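Local atomic coordinates of DNA damage response protein Rtt109, putative (Neosartorya fumigata, PDB entry 5ZB9), a protein that probably acetylates lysine side chains of histone H3, with acetyl-CoA as the acetyl donor, in DNA replication and the response to DNA damage. Residues I323-P326 with G327-N330; V16-T19 with G20-V23. All blocks are in the same frame, centred on the assembly; numbering follows the deposited sequence.

Interaction 1: residues I323-P326 with G327-N330; sequences INPP and GLVN
Leu328 lies beside Pro325, the two side chains pointing the same way across a tight reversal of the chain. The branch that touches is CD2 of Leu328, 3.8 Å from CD of Pro325. Nearer the backbone, CB of Leu328 is 3.3 Å from the carbonyl oxygen of Pro325, so the leucine is packed at its root as well as at its tip. Its chi1 of -144° departs from a staggered value, and the branches are swung round until CD2 also approaches Asn324 OD1, at 4.1 Å.

Asn324 belongs to the close-packed part of the contact. Its CB meets the carbonyl oxygen of Leu328 at 3.5 Å, and its side chain runs roughly at a right angle to that of Leu328. With chi1 at -64°, CG stands beside the backbone N and the amide extends along the returning chain, where ND2 comes 3.6 Å from CB of Asn330. Both ends of this buried amide are gripped by other parts of the fold: OD1 accepts a hydrogen bond from Arg133 NE, and ND2 donates to Glu183 OE2 and Gln243 OE1. These three bonds should fix its rotation.

The opposite character is found at Pro326 and Gly327, which face solvent. There the packing is thin: the CB of Pro326 leaves the backbone away from the returning chain, and its ring adds no packing beyond the linked Gly327. Gly327 has a positive phi of 98°, while its backbone is tied to Ser198. Further on, Val329 turns away to rest on helix 193-198. With proline followed by glycine at its two central positions, Pro325 to Leu328 form a type II beta turn, here at the C-terminal end of strand 317-324, which runs between strands 133-140 and 202-208 in the acetyltransferase sheet.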
ATOM      1  N   ILE A 323      10.472  -6.503  -3.365  1.00 21.35           N
ATOM      2  CA  ILE A 323      11.412  -6.186  -4.434  1.00 27.55           C
ATOM      3  C   ILE A 323      12.857  -6.206  -3.936  1.00 28.85           C
ATOM      4  O   ILE A 323      13.222  -5.472  -3.017  1.00 25.99           O
ATOM      5  CB  ILE A 323      11.104  -4.805  -5.050  1.00 27.29           C
ATOM      6  CG1 ILE A 323       9.730  -4.823  -5.725  1.00 25.44           C
ATOM      7  CG2 ILE A 323      12.203  -4.389  -6.031  1.00 25.95           C
ATOM      8  CD1 ILE A 323       9.210  -3.458  -6.121  1.00 26.95           C
ATOM      9  N   ASN A 324      13.680  -7.052  -4.546  1.00 29.69           N
ATOM     10  CA  ASN A 324      15.089  -7.120  -4.175  1.00 35.61           C
ATOM     11  C   ASN A 324      15.941  -6.472  -5.248  1.00 32.95           C
ATOM     12  O   ASN A 324      16.055  -6.991  -6.357  1.00 38.30           O
ATOM     13  CB  ASN A 324      15.521  -8.567  -3.934  1.00 31.51           C
ATOM     14  CG  ASN A 324      14.798  -9.194  -2.756  1.00 35.13           C
ATOM     15  OD1 ASN A 324      15.028  -8.818  -1.611  1.00 36.21           O
ATOM     16  ND2 ASN A 324      13.910 -10.146  -3.032  1.00 36.08           N
ATOM     17  N   PRO A 325      16.537  -5.317  -4.918  1.00 40.52           N
ATOM     18  CA  PRO A 325      17.323  -4.509  -5.850  1.00 48.78           C
ATOM     19  C   PRO A 325      18.644  -5.201  -6.204  1.00 52.50           C
ATOM     20  O   PRO A 325      19.011  -6.169  -5.529  1.00 45.90           O
ATOM     21  CB  PRO A 325      17.552  -3.219  -5.063  1.00 39.92           C
ATOM     22  CG  PRO A 325      17.653  -3.687  -3.661  1.00 44.17           C
ATOM     23  CD  PRO A 325      16.609  -4.777  -3.548  1.00 46.47           C
ATOM     24  N   PRO A 326      19.341  -4.727  -7.253  1.00 57.04           N
ATOM     25  CA  PRO A 326      20.600  -5.374  -7.633  1.00 55.45           C
ATOM     26  C   PRO A 326      21.597  -5.420  -6.478  1.00 56.69           C
ATOM     27  O   PRO A 326      21.809  -4.416  -5.797  1.00 54.68           O
ATOM     28  CB  PRO A 326      21.117  -4.492  -8.775  1.00 59.51           C
ATOM     29  CG  PRO A 326      19.889  -3.864  -9.350  1.00 56.26           C
ATOM     30  CD  PRO A 326      18.993  -3.622  -8.170  1.00 53.29           C
ATOM     31  N   GLY A 327      22.188  -6.588  -6.254  1.00 60.37           N
ATOM     32  CA  GLY A 327      23.105  -6.774  -5.146  1.00 59.22           C
ATOM     33  C   GLY A 327      22.383  -7.412  -3.981  1.00 59.98           C
ATOM     34  O   GLY A 327      22.873  -7.434  -2.854  1.00 61.78           O
ATOM     35  N   LEU A 328      21.199  -7.938  -4.268  1.00 69.66           N
ATOM     36  CA  LEU A 328      20.349  -8.535  -3.249  1.00 61.51           C
ATOM     37  C   LEU A 328      19.464  -9.594  -3.898  1.00 63.93           C
ATOM     38  O   LEU A 328      18.814  -9.332  -4.915  1.00 62.07           O
ATOM     39  CB  LEU A 328      19.501  -7.459  -2.558  1.00 58.82           C
ATOM     40  CG  LEU A 328      19.206  -7.583  -1.059  1.00 62.60           C
ATOM     41  CD1 LEU A 328      20.492  -7.588  -0.240  1.00 54.16           C
ATOM     42  CD2 LEU A 328      18.279  -6.456  -0.599  1.00 50.12           C
ATOM     43  N   VAL A 329      19.471 -10.798  -3.332  1.00 65.26           N
ATOM     44  CA  VAL A 329      18.585 -11.868  -3.780  1.00 60.88           C
ATOM     45  C   VAL A 329      17.607 -12.180  -2.655  1.00 61.15           C
ATOM     46  O   VAL A 329      17.797 -11.722  -1.525  1.00 60.79           O
ATOM     47  CB  VAL A 329      19.358 -13.141  -4.173  1.00 63.82           C
ATOM     48  CG1 VAL A 329      20.218 -12.882  -5.396  1.00 73.38           C
ATOM     49  CG2 VAL A 329      20.205 -13.628  -3.007  1.00 63.55           C
ATOM     50  N   ASN A 330      16.569 -12.958  -2.953  1.00 59.68           N
ATOM     51  CA  ASN A 330      15.544 -13.250  -1.952  1.00 62.79           C
ATOM     52  C   ASN A 330      15.992 -14.264  -0.888  1.00 69.04           C
ATOM     53  O   ASN A 330      15.231 -14.584   0.024  1.00 65.21           O
ATOM     54  CB  ASN A 330      14.256 -13.737  -2.629  1.00 52.08           C
ATOM     55  CG  ASN A 330      14.404 -15.104  -3.262  1.00 61.16           C
ATOM     56  OD1 ASN A 330      15.492 -15.499  -3.681  1.00 73.37           O
ATOM     57  ND2 ASN A 330      13.300 -15.833  -3.343  1.00 60.11           N
TER

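Interaction 2: residues V16-T19 with G20-V23; sequences VLPT and GVKV
Pro18 and Val21 meet across a type II beta turn that carries the chain from helix 9-16 into strand 22-35. The turn is closed by a nearly straight hydrogen bond, 160° at the hydrogen, from Val21 N to Pro18 O, 3.0 Å long.

The conformation of Val21 completes the closure. Its chi1 of 176° sets CG2 beside the backbone N, directed at Pro18, while CG1 takes the place anti to that nitrogen. CG2 consequently reaches CB of the proline at 3.7 Å and is almost as near to its CG and CD, so one methyl packs on three ring carbons. The same methyl is 3.3 Å from Pro18 O, bringing apolar packing right up to the hydrogen-bonded carbonyl. Leu111, at the start of helix 111-127, touches Leu17, Pro18 and Val21 together.

Thr19 and Gly20 occupy the exposed corner. Thr19 turns its side chain outward; its methyl CG2 stands anti to the backbone N, beside the carbonyl carbon, and therefore close to the following Gly20 N (3.3 Å), while OG1 makes a weak hydrogen bond to Asn470 O. Gly20, at a phi of 90°, provides the left-handed conformation needed at the third position of the turn.

On the buried side Leu17 and Val23 bridge the base of the reversal. Leu17 is extended beyond CB, and Val23 holds CG2 between its own N and carbonyl carbon. This brings Leu17 CD1 to 3.9 Å from Val23 CG2.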
ATOM      1  N   VAL A  16       0.214   5.765 -19.658  1.00 39.01           N
ATOM      2  CA  VAL A  16      -0.580   4.548 -19.480  1.00 35.00           C
ATOM      3  C   VAL A  16      -2.066   4.772 -19.745  1.00 32.08           C
ATOM      4  O   VAL A  16      -2.790   3.827 -20.050  1.00 36.65           O
ATOM      5  CB  VAL A  16      -0.405   3.938 -18.061  1.00 33.50           C
ATOM      6  CG1 VAL A  16       1.066   3.762 -17.734  1.00 32.05           C
ATOM      7  CG2 VAL A  16      -1.096   4.779 -16.995  1.00 30.88           C
ATOM      8  N   LEU A  17      -2.524   6.014 -19.642  1.00 36.42           N
ATOM      9  CA  LEU A  17      -3.945   6.298 -19.871  1.00 36.45           C
ATOM     10  C   LEU A  17      -4.259   6.258 -21.357  1.00 34.27           C
ATOM     11  O   LEU A  17      -3.438   6.653 -22.178  1.00 39.48           O
ATOM     12  CB  LEU A  17      -4.343   7.657 -19.278  1.00 32.41           C
ATOM     13  CG  LEU A  17      -4.367   7.751 -17.747  1.00 38.94           C
ATOM     14  CD1 LEU A  17      -4.687   9.156 -17.292  1.00 32.48           C
ATOM     15  CD2 LEU A  17      -5.370   6.767 -17.164  1.00 36.70           C
ATOM     16  N   PRO A  18      -5.448   5.758 -21.712  1.00 41.82           N
ATOM     17  CA  PRO A  18      -5.846   5.725 -23.124  1.00 35.06           C
ATOM     18  C   PRO A  18      -5.839   7.111 -23.765  1.00 41.07           C
ATOM     19  O   PRO A  18      -6.199   8.097 -23.120  1.00 38.97           O
ATOM     20  CB  PRO A  18      -7.262   5.156 -23.074  1.00 31.70           C
ATOM     21  CG  PRO A  18      -7.303   4.363 -21.809  1.00 40.22           C
ATOM     22  CD  PRO A  18      -6.431   5.092 -20.839  1.00 41.01           C
ATOM     23  N   THR A  19      -5.420   7.163 -25.025  1.00 42.85           N
ATOM     24  CA  THR A  19      -5.422   8.382 -25.820  1.00 42.90           C
ATOM     25  C   THR A  19      -6.734   9.149 -25.701  1.00 40.85           C
ATOM     26  O   THR A  19      -7.807   8.594 -25.907  1.00 37.02           O
ATOM     27  CB  THR A  19      -5.162   8.064 -27.301  1.00 46.98           C
ATOM     28  OG1 THR A  19      -3.788   7.684 -27.469  1.00 56.50           O
ATOM     29  CG2 THR A  19      -5.468   9.275 -28.175  1.00 39.35           C
ATOM     30  N   GLY A  20      -6.637  10.424 -25.342  1.00 43.14           N
ATOM     31  CA  GLY A  20      -7.809  11.268 -25.258  1.00 41.92           C
ATOM     32  C   GLY A  20      -8.479  11.280 -23.900  1.00 41.28           C
ATOM     33  O   GLY A  20      -9.388  12.074 -23.667  1.00 43.58           O
ATOM     34  N   VAL A  21      -8.054  10.400 -23.000  1.00 34.83           N
ATOM     35  CA  VAL A  21      -8.571  10.453 -21.638  1.00 33.92           C
ATOM     36  C   VAL A  21      -7.913  11.617 -20.910  1.00 35.03           C
ATOM     37  O   VAL A  21      -6.688  11.676 -20.793  1.00 34.39           O
ATOM     38  CB  VAL A  21      -8.322   9.149 -20.865  1.00 38.54           C
ATOM     39  CG1 VAL A  21      -8.780   9.301 -19.426  1.00 33.95           C
ATOM     40  CG2 VAL A  21      -9.040   7.994 -21.530  1.00 41.24           C
ATOM     41  N   LYS A  22      -8.729  12.549 -20.433  1.00 31.96           N
ATOM     42  CA  LYS A  22      -8.212  13.727 -19.755  1.00 31.20           C
ATOM     43  C   LYS A  22      -8.614  13.738 -18.291  1.00 28.50           C
ATOM     44  O   LYS A  22      -9.795  13.688 -17.962  1.00 31.42           O
ATOM     45  CB  LYS A  22      -8.709  15.004 -20.438  1.00 28.91           C
ATOM     46  CG  LYS A  22      -8.324  15.092 -21.903  1.00 49.44           C
ATOM     47  CD  LYS A  22      -8.889  16.337 -22.568  1.00 51.43           C
ATOM     48  CE  LYS A  22      -8.428  16.433 -24.012  1.00 59.57           C
ATOM     49  NZ  LYS A  22      -8.881  17.703 -24.641  1.00 72.85           N
ATOM     50  N   VAL A  23      -7.627  13.804 -17.410  1.00 22.31           N
ATOM     51  CA  VAL A  23      -7.908  13.942 -15.987  1.00 28.12           C
ATOM     52  C   VAL A  23      -7.012  15.008 -15.380  1.00 25.39           C
ATOM     53  O   VAL A  23      -6.035  15.434 -15.991  1.00 28.75           O
ATOM     54  CB  VAL A  23      -7.701  12.611 -15.227  1.00 27.27           C
ATOM     55  CG1 VAL A  23      -8.638  11.532 -15.761  1.00 21.37           C
ATOM     56  CG2 VAL A  23      -6.244  12.170 -15.327  1.00 18.15           C
TER

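Along the chain interaction 2 comes first, closing well before interaction 1 opens. Their centres lie 34 Å apart and their nearest atoms about 16 Å, so neither touches the other, yet both reach the same mixed sheet. Residues 16-23 lead into strand 22-35, whereas residues 323-330 lead out of strand 317-324; strands 50-61, 71-82, 86-96 and 133-140 connect the two in succession. Type II turns thus mark one strand's entry and another's exit. Interaction 2 is the nearer to the CoA-binding residues, with Val23 about 8 Å from Leu112 between side chains, while interaction 1 lies away from the CoA-binding residues.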